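Local coordinates for microcin B17-processing protein McbC (Escherichia coli str. K-12 substr. MG1655, PDB 6GRH) that is an FMN-dependent oxidoreductase of the nitroreductase family, needed to process the inactive precursor of the antibiotic microcin B17 into the active peptide, at residues V116-P121 with Y152-Q157; L133-L136 with E141-Q144. One frame throughout, in Å; residues are numbered along the deposited sequence. Where two conformers were deposited one is given.

Contact 1: V116-P121 with Y152-Q157; sequences VRRPYP and YLPLSQ. With FMN (flavin mononucleotide), chain O.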
ATOM      1  N   VAL D 116      -7.827  29.407  25.204  1.00 43.86           N
ATOM      2  CA  VAL D 116      -7.522  28.560  24.047  1.00 42.32           C
ATOM      3  C   VAL D 116      -7.950  27.085  24.174  1.00 41.32           C
ATOM      4  O   VAL D 116      -7.623  26.273  23.282  1.00 40.22           O
ATOM      5  CB  VAL D 116      -6.027  28.633  23.673  1.00 42.58           C
ATOM      6  CG1 VAL D 116      -5.612  30.092  23.492  1.00 44.20           C
ATOM      7  CG2 VAL D 116      -5.151  27.901  24.705  1.00 42.55           C
ATOM      8  N   ARG D 117      -8.632  26.725  25.258  0.50 41.18           N
ATOM      9  CA  ARG D 117      -9.155  25.375  25.372  0.50 39.74           C
ATOM     10  C   ARG D 117     -10.435  25.283  24.533  0.50 38.83           C
ATOM     11  O   ARG D 117     -11.075  26.298  24.257  0.50 39.59           O
ATOM     12  CB  ARG D 117      -9.346  25.009  26.837  0.50 40.53           C
ATOM     13  CG  ARG D 117      -8.014  25.058  27.602  0.50 40.92           C
ATOM     14  CD  ARG D 117      -8.051  24.340  28.943  0.50 41.05           C
ATOM     15  NE  ARG D 117      -8.575  22.984  28.823  0.50 40.11           N
ATOM     16  CZ  ARG D 117      -9.799  22.639  29.195  0.50 40.17           C
ATOM     17  NH1 ARG D 117     -10.611  23.553  29.705  0.50 41.21           N
ATOM     18  NH2 ARG D 117     -10.218  21.398  29.056  0.50 39.31           N
ATOM     19  N   ARG D 118     -10.728  24.092  24.027  1.00 37.20           N
ATOM     20  CA  ARG D 118     -11.952  23.827  23.264  1.00 36.02           C
ATOM     21  C   ARG D 118     -12.798  22.771  23.959  1.00 34.93           C
ATOM     22  O   ARG D 118     -12.291  22.013  24.783  1.00 33.79           O
ATOM     23  CB  ARG D 118     -11.575  23.337  21.878  1.00 35.65           C
ATOM     24  CG  ARG D 118     -10.640  24.272  21.148  1.00 35.52           C
ATOM     25  CD  ARG D 118     -10.444  23.814  19.710  1.00 33.90           C
ATOM     26  NE  ARG D 118      -9.203  24.348  19.188  1.00 34.22           N
ATOM     27  CZ  ARG D 118      -8.852  24.387  17.911  1.00 33.74           C
ATOM     28  NH1 ARG D 118      -9.638  23.892  16.955  1.00 33.38           N
ATOM     29  NH2 ARG D 118      -7.676  24.923  17.603  1.00 34.95           N
ATOM     30  N   PRO D 119     -14.094  22.696  23.609  1.00 35.00           N
ATOM     31  CA  PRO D 119     -15.004  21.705  24.214  1.00 34.26           C
ATOM     32  C   PRO D 119     -14.807  20.269  23.721  1.00 32.83           C
ATOM     33  O   PRO D 119     -15.647  19.409  24.003  1.00 31.99           O
ATOM     34  CB  PRO D 119     -16.397  22.229  23.831  1.00 34.96           C
ATOM     35  CG  PRO D 119     -16.178  23.029  22.605  1.00 34.94           C
ATOM     36  CD  PRO D 119     -14.817  23.630  22.718  1.00 35.29           C
ATOM     37  N   TYR D 120     -13.721  20.018  22.983  1.00 31.48           N
ATOM     38  CA  TYR D 120     -13.353  18.666  22.564  1.00 30.98           C
ATOM     39  C   TYR D 120     -11.831  18.569  22.671  1.00 30.96           C
ATOM     40  O   TYR D 120     -11.122  19.543  22.401  1.00 31.23           O
ATOM     41  CB  TYR D 120     -13.875  18.339  21.155  1.00 30.10           C
ATOM     42  CG  TYR D 120     -13.341  19.236  20.063  1.00 29.62           C
ATOM     43  CD1 TYR D 120     -13.861  20.512  19.855  1.00 29.97           C
ATOM     44  CD2 TYR D 120     -12.304  18.802  19.238  1.00 28.37           C
ATOM     45  CE1 TYR D 120     -13.351  21.339  18.869  1.00 29.56           C
ATOM     46  CE2 TYR D 120     -11.794  19.614  18.252  1.00 28.20           C
ATOM     47  CZ  TYR D 120     -12.308  20.880  18.072  1.00 29.09           C
ATOM     48  OH  TYR D 120     -11.767  21.676  17.084  1.00 29.61           O
ATOM     49  N   PRO D 121     -11.326  17.411  23.113  1.00 30.92           N
ATOM     50  CA  PRO D 121      -9.878  17.236  23.238  1.00 30.43           C
ATOM     51  C   PRO D 121      -9.213  16.934  21.893  1.00 29.42           C
ATOM     52  O   PRO D 121      -9.890  16.730  20.889  1.00 28.87           O
ATOM     53  CB  PRO D 121      -9.776  16.041  24.195  1.00 30.92           C
ATOM     54  CG  PRO D 121     -10.949  15.193  23.806  1.00 30.74           C
ATOM     55  CD  PRO D 121     -12.049  16.153  23.394  1.00 30.76           C
ATOM     56  N   TYR D 152     -14.422  28.584   9.980  1.00 32.02           N
ATOM     57  CA  TYR D 152     -14.571  28.972  11.375  1.00 32.95           C
ATOM     58  C   TYR D 152     -13.238  28.869  12.111  1.00 32.90           C
ATOM     59  O   TYR D 152     -12.603  27.823  12.067  1.00 32.23           O
ATOM     60  CB  TYR D 152     -15.631  28.127  12.105  1.00 32.92           C
ATOM     61  CG  TYR D 152     -15.852  28.600  13.534  1.00 33.87           C
ATOM     62  CD1 TYR D 152     -16.227  29.906  13.794  1.00 35.41           C
ATOM     63  CD2 TYR D 152     -15.654  27.754  14.620  1.00 33.82           C
ATOM     64  CE1 TYR D 152     -16.430  30.365  15.081  1.00 36.57           C
ATOM     65  CE2 TYR D 152     -15.852  28.202  15.925  1.00 34.92           C
ATOM     66  CZ  TYR D 152     -16.242  29.508  16.157  1.00 36.18           C
ATOM     67  OH  TYR D 152     -16.435  29.992  17.435  1.00 36.82           O
ATOM     68  N   LEU D 153     -12.846  29.960  12.782  1.00 33.94           N
ATOM     69  CA  LEU D 153     -11.632  30.022  13.600  1.00 34.51           C
ATOM     70  C   LEU D 153     -12.078  29.874  15.048  1.00 35.44           C
ATOM     71  O   LEU D 153     -12.587  30.833  15.640  1.00 36.55           O
ATOM     72  CB  LEU D 153     -10.877  31.336  13.369  1.00 35.40           C
ATOM     73  CG  LEU D 153     -10.440  31.661  11.939  1.00 35.88           C
ATOM     74  CD1 LEU D 153      -9.850  33.063  11.861  1.00 37.49           C
ATOM     75  CD2 LEU D 153      -9.430  30.632  11.426  1.00 35.58           C
ATOM     76  N   PRO D 154     -11.905  28.672  15.637  1.00 35.24           N
ATOM     77  CA  PRO D 154     -12.510  28.417  16.953  1.00 35.85           C
ATOM     78  C   PRO D 154     -11.906  29.146  18.157  1.00 36.28           C
ATOM     79  O   PRO D 154     -12.588  29.285  19.175  1.00 37.08           O
ATOM     80  CB  PRO D 154     -12.357  26.906  17.133  1.00 35.31           C
ATOM     81  CG  PRO D 154     -11.787  26.391  15.847  1.00 35.10           C
ATOM     82  CD  PRO D 154     -11.073  27.535  15.209  1.00 34.77           C
ATOM     83  N   LEU D 155     -10.656  29.592  18.050  1.00 36.30           N
ATOM     84  CA  LEU D 155     -10.002  30.315  19.132  1.00 37.45           C
ATOM     85  C   LEU D 155     -10.269  31.805  19.000  1.00 37.93           C
ATOM     86  O   LEU D 155     -10.583  32.438  19.985  1.00 38.05           O
ATOM     87  CB  LEU D 155      -8.499  30.011  19.164  1.00 37.40           C
ATOM     88  CG  LEU D 155      -8.175  28.523  19.334  1.00 37.28           C
ATOM     89  CD1 LEU D 155      -6.672  28.304  19.473  1.00 37.28           C
ATOM     90  CD2 LEU D 155      -8.914  27.950  20.530  1.00 37.84           C
ATOM     91  N   SER D 156     -10.186  32.345  17.777  1.00 37.58           N
ATOM     92  CA  SER D 156     -10.560  33.746  17.524  1.00 39.07           C
ATOM     93  C   SER D 156     -12.087  33.967  17.642  1.00 39.36           C
ATOM     94  O   SER D 156     -12.536  35.083  17.910  1.00 40.05           O
ATOM     95  CB  SER D 156     -10.117  34.191  16.127  1.00 39.19           C
ATOM     96  OG  SER D 156      -8.731  34.052  15.927  1.00 38.89           O
ATOM     97  N   GLN D 157     -12.868  32.898  17.441  1.00 38.74           N
ATOM     98  CA  GLN D 157     -14.340  32.962  17.420  1.00 39.50           C
ATOM     99  C   GLN D 157     -14.778  33.927  16.331  1.00 39.58           C
ATOM    100  O   GLN D 157     -15.367  34.975  16.584  1.00 40.20           O
ATOM    101  CB  GLN D 157     -14.916  33.294  18.810  1.00 41.11           C
ATOM    102  CG  GLN D 157     -14.489  32.241  19.833  1.00 41.52           C
ATOM    103  CD  GLN D 157     -15.225  32.291  21.153  1.00 43.43           C
ATOM    104  OE1 GLN D 157     -16.398  32.632  21.214  1.00 44.88           O
ATOM    105  NE2 GLN D 157     -14.529  31.895  22.227  1.00 43.83           N
TER
HETATM  106  N1  FMN O 401      -2.863  12.824  26.549  1.00 32.40           N
HETATM  107  C2  FMN O 401      -1.767  12.172  27.017  1.00 32.83           C
HETATM  108  O2  FMN O 401      -1.228  12.623  28.044  1.00 31.39           O
HETATM  109  N3  FMN O 401      -1.259  11.073  26.410  1.00 32.59           N
HETATM  110  C4  FMN O 401      -1.820  10.542  25.297  1.00 32.66           C
HETATM  111  O4  FMN O 401      -1.347   9.520  24.752  1.00 31.85           O
HETATM  112  C4A FMN O 401      -3.012  11.205  24.714  1.00 30.74           C
HETATM  113  N5  FMN O 401      -3.625  10.749  23.596  1.00 30.41           N
HETATM  114  C5A FMN O 401      -4.724  11.374  23.099  1.00 30.43           C
HETATM  115  C6  FMN O 401      -5.335  10.866  21.956  1.00 30.24           C
HETATM  116  C7  FMN O 401      -6.461  11.474  21.410  1.00 30.72           C
HETATM  117  C7M FMN O 401      -7.097  10.903  20.166  1.00 29.93           C
HETATM  118  C8  FMN O 401      -7.037  12.679  22.063  1.00 30.42           C
HETATM  119  C8M FMN O 401      -8.255  13.341  21.486  1.00 30.53           C
HETATM  120  C9  FMN O 401      -6.440  13.197  23.214  1.00 31.19           C
HETATM  121  C9A FMN O 401      -5.295  12.590  23.770  1.00 30.46           C
HETATM  122  N10 FMN O 401      -4.657  13.086  24.943  1.00 31.08           N
HETATM  123  C10 FMN O 401      -3.513  12.408  25.430  1.00 31.82           C
HETATM  124  C1' FMN O 401      -5.148  14.265  25.667  1.00 30.22           C
HETATM  125  C2' FMN O 401      -4.640  15.525  25.003  1.00 31.43           C
HETATM  126  O2' FMN O 401      -3.222  15.645  25.233  1.00 31.32           O
HETATM  127  C3' FMN O 401      -5.429  16.735  25.517  1.00 31.98           C
HETATM  128  O3' FMN O 401      -6.792  16.645  25.081  1.00 31.81           O
HETATM  129  C4' FMN O 401      -4.848  18.068  25.057  1.00 32.07           C
HETATM  130  O4' FMN O 401      -3.530  18.217  25.587  1.00 30.04           O
HETATM  131  C5' FMN O 401      -5.661  19.279  25.508  1.00 33.13           C
HETATM  132  O5' FMN O 401      -5.765  19.271  26.930  1.00 32.27           O
HETATM  133  P   FMN O 401      -7.192  19.248  27.656  1.00 34.54           P
HETATM  134  O1P FMN O 401      -7.884  17.979  27.221  1.00 33.53           O
HETATM  135  O2P FMN O 401      -6.824  19.231  29.127  1.00 34.57           O
HETATM  136  O3P FMN O 401      -7.805  20.525  27.171  1.00 32.35           O
HETATM  137  O   HOH W   1     -12.204  28.684  22.011  1.00 39.23           O
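P154 and L155 both pack against R118 from one side of its guanidinium plane: P154 lies over the face, its CG 3.5 Å from R118 NH1, while L155 crosses the arginine at about a right angle, its CD2 3.9 Å from R118 NE and oblique to the plane. The same methyl, L155 CD2, also packs 3.5 Å from V116 O. No direct hydrogen bond joins the segments; a water lies 2.9 Å from P154 O, but its approach to R117 O is long and weak and it has more acceptors nearby than protons, so a bridge is not certain.

R118 is positioned by its chain, extended from CG to NE (chi2 -173°, chi3 -157°), which carries NH1 to Y120 OH at 3.1 Å, the hydroxyl 20° out of the guanidinium plane. Y127 adds a cation-pi contact, and E59 OE2 of the second subunit accepts a bond from L155 N.

R117, its CB turned away from 152-157, serves the cofactor instead: in one of two deposited conformers NE (3.1 Å) and NH2 (3.2 Å) both donate to FMN O3P, with the phosphorus in the guanidinium plane. P121 CB approaches FMN O3' at 3.2 Å. Residues of the second subunit, R82 and S85 among them, complete this shared flavin site.

The loop 116-121, between helix 97-108 and strand 129-135, meets the turn leaving strand 149-153. Y152 packs on helix 97-108, Y120 on helix 204-227.

Contact 2: L133-L136 with E141-Q144; sequences LCRL and ENWQ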
ATOM      1  N   LEU D 133     -17.976  26.364   6.848  1.00 32.30           N
ATOM      2  CA  LEU D 133     -19.404  26.627   6.877  1.00 33.84           C
ATOM      3  C   LEU D 133     -19.831  26.884   5.442  1.00 33.37           C
ATOM      4  O   LEU D 133     -19.238  27.735   4.776  1.00 33.05           O
ATOM      5  CB  LEU D 133     -19.691  27.849   7.730  1.00 35.60           C
ATOM      6  CG  LEU D 133     -21.085  28.492   7.624  1.00 36.95           C
ATOM      7  CD1 LEU D 133     -22.156  27.518   8.084  1.00 37.07           C
ATOM      8  CD2 LEU D 133     -21.086  29.754   8.462  1.00 38.25           C
ATOM      9  N   CYS D 134     -20.832  26.138   4.974  1.00 33.24           N
ATOM     10  CA  CYS D 134     -21.353  26.284   3.611  1.00 33.72           C
ATOM     11  C   CYS D 134     -22.799  26.742   3.653  1.00 34.67           C
ATOM     12  O   CYS D 134     -23.644  26.057   4.230  1.00 34.68           O
ATOM     13  CB  CYS D 134     -21.232  24.951   2.850  1.00 33.71           C
ATOM     14  SG  CYS D 134     -19.518  24.480   2.491  1.00 34.28           S
ATOM     15  N   ARG D 135     -23.084  27.902   3.050  1.00 35.26           N
ATOM     16  CA  ARG D 135     -24.437  28.459   3.004  1.00 36.58           C
ATOM     17  C   ARG D 135     -25.149  27.876   1.777  1.00 36.87           C
ATOM     18  O   ARG D 135     -24.646  28.000   0.669  1.00 36.89           O
ATOM     19  CB  ARG D 135     -24.372  29.984   2.923  1.00 37.55           C
ATOM     20  CG  ARG D 135     -25.707  30.671   2.734  1.00 39.19           C
ATOM     21  CD  ARG D 135     -25.573  32.174   2.955  1.00 39.97           C
ATOM     22  NE  ARG D 135     -26.808  32.873   2.642  1.00 41.32           N
ATOM     23  CZ  ARG D 135     -27.196  33.257   1.419  1.00 41.48           C
ATOM     24  NH1 ARG D 135     -26.453  33.019   0.334  1.00 40.38           N
ATOM     25  NH2 ARG D 135     -28.352  33.885   1.283  1.00 42.60           N
ATOM     26  N   LEU D 136     -26.305  27.250   1.983  1.00 37.37           N
ATOM     27  CA  LEU D 136     -26.945  26.403   0.957  1.00 37.59           C
ATOM     28  C   LEU D 136     -28.319  26.831   0.485  1.00 39.79           C
ATOM     29  O   LEU D 136     -28.859  26.205  -0.438  1.00 40.34           O
ATOM     30  CB  LEU D 136     -27.082  24.971   1.466  1.00 36.58           C
ATOM     31  CG  LEU D 136     -25.792  24.256   1.847  1.00 35.37           C
ATOM     32  CD1 LEU D 136     -26.118  22.858   2.320  1.00 35.17           C
ATOM     33  CD2 LEU D 136     -24.861  24.227   0.657  1.00 35.28           C
ATOM     34  N   GLU D 141     -29.706  33.753   6.127  1.00 47.25           N
ATOM     35  CA  GLU D 141     -29.111  35.093   6.242  1.00 48.44           C
ATOM     36  C   GLU D 141     -27.586  34.950   6.057  1.00 46.92           C
ATOM     37  O   GLU D 141     -27.036  33.881   6.313  1.00 44.91           O
ATOM     38  CB  GLU D 141     -29.423  35.678   7.622  1.00 50.52           C
ATOM     39  CG  GLU D 141     -29.463  37.192   7.684  1.00 54.08           C
ATOM     40  CD  GLU D 141     -29.654  37.756   9.098  1.00 55.70           C
ATOM     41  OE1 GLU D 141     -29.679  36.994  10.099  1.00 55.11           O
ATOM     42  OE2 GLU D 141     -29.760  38.996   9.200  1.00 57.87           O
ATOM     43  N   ASN D 142     -26.919  36.008   5.611  1.00 46.82           N
ATOM     44  CA  ASN D 142     -25.480  35.974   5.347  1.00 46.28           C
ATOM     45  C   ASN D 142     -24.728  37.109   6.059  1.00 47.22           C
ATOM     46  O   ASN D 142     -25.297  38.147   6.342  1.00 47.77           O
ATOM     47  CB  ASN D 142     -25.234  36.050   3.839  1.00 45.87           C
ATOM     48  CG  ASN D 142     -23.963  35.334   3.409  1.00 44.10           C
ATOM     49  OD1 ASN D 142     -23.130  34.939   4.230  1.00 42.77           O
ATOM     50  ND2 ASN D 142     -23.798  35.187   2.110  1.00 43.81           N
ATOM     51  N   TRP D 143     -23.444  36.884   6.340  1.00 47.07           N
ATOM     52  CA  TRP D 143     -22.591  37.898   6.972  1.00 47.95           C
ATOM     53  C   TRP D 143     -22.037  38.855   5.930  1.00 48.10           C
ATOM     54  O   TRP D 143     -22.023  40.052   6.129  1.00 49.92           O
ATOM     55  CB  TRP D 143     -21.428  37.240   7.710  1.00 47.39           C
ATOM     56  CG  TRP D 143     -21.853  36.447   8.883  1.00 47.46           C
ATOM     57  CD1 TRP D 143     -21.973  36.888  10.173  1.00 48.44           C
ATOM     58  CD2 TRP D 143     -22.235  35.075   8.888  1.00 46.41           C
ATOM     59  NE1 TRP D 143     -22.387  35.858  10.982  1.00 48.00           N
ATOM     60  CE2 TRP D 143     -22.568  34.740  10.214  1.00 46.57           C
ATOM     61  CE3 TRP D 143     -22.329  34.091   7.899  1.00 45.86           C
ATOM     62  CZ2 TRP D 143     -22.991  33.461  10.576  1.00 46.03           C
ATOM     63  CZ3 TRP D 143     -22.754  32.817   8.262  1.00 45.35           C
ATOM     64  CH2 TRP D 143     -23.082  32.518   9.586  1.00 45.38           C
ATOM     65  N   GLN D 144     -21.546  38.297   4.833  1.00 47.11           N
ATOM     66  CA  GLN D 144     -20.941  39.045   3.750  1.00 47.13           C
ATOM     67  C   GLN D 144     -21.661  38.641   2.462  1.00 46.56           C
ATOM     68  O   GLN D 144     -21.613  37.476   2.069  1.00 44.79           O
ATOM     69  CB  GLN D 144     -19.455  38.676   3.667  1.00 46.17           C
ATOM     70  CG  GLN D 144     -18.666  39.447   2.628  1.00 47.00           C
ATOM     71  CD  GLN D 144     -17.188  39.172   2.725  1.00 46.56           C
ATOM     72  OE1 GLN D 144     -16.703  38.144   2.269  1.00 45.75           O
ATOM     73  NE2 GLN D 144     -16.461  40.084   3.339  1.00 48.59           N
TER
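R135 and N142 make the polar-group packing of this contact, and they pack without a hydrogen bond. The R135 guanidinium and the N142 amide have nearly parallel planes, 10° apart, but it is N142 CB that lies over the guanidinium face, 3.7 Å from R135 NE, whereas the amide itself sits against the aliphatic end of the arginine, with N142 CG 3.6 Å from R135 CD. An extended R135 chain, CG anti to the backbone N (chi1 174°), brings the head group across to the 141-144 loop. At the guanidinium edge, near its plane, E141 O stands 3.8 Å from R135 NE without a hydrogen bond.

Apolar packing is carried by L133 and W143, which cross at about a right angle. One methyl, L133 CD2, touches the six-membered ring at W143 CZ3 (3.5 Å) and at W143 CH2 (3.6 Å), approaching obliquely. I100 of helix 97-108 touches both side chains, and Y150 meets the indole edge-to-face.

Hydrogen bonds hold the partners from outside the contact or within the loop. R135 donates NE to T140 O and NH1 to N148 OD1, and NH2 forms a salt bridge with E138. N142 gives ND2 to T147 O and takes Y150 OH at OD1, which also receives a weak bond from W143 N (2.9 Å, 128°), while W143 NE1 is held by E101.

The chemistry implies a connection between strands 129-135 and 149-153 whose polar groups are fixed by the connection itself (E138, T140, T147, N148), by Y150 of the next strand and by helix 97-108. E141 O is the exception, buried with no partner in the model, and the nearby positive charge of R135 may partly offset that cost.

In the fold
Strands 129-135 and 149-153, antiparallel neighbours in one sheet, tie the two contacts together: contact 2 involves the end of the first and the connection to the second, contact 1 the turn after the second. Their centres are 20 Å apart and their nearest atoms about 5 Å, without touching. Contact 1 is buried, contact 2 only partly so. Each lays an arginine against carbon atoms without a direct hydrogen bond across the segments, yet the settings differ. Contact 1 adjoins the flavin phosphate and the second subunit; contact 2 touches that subunit through W143, which packs on its I70, and has polar partners from its own chain.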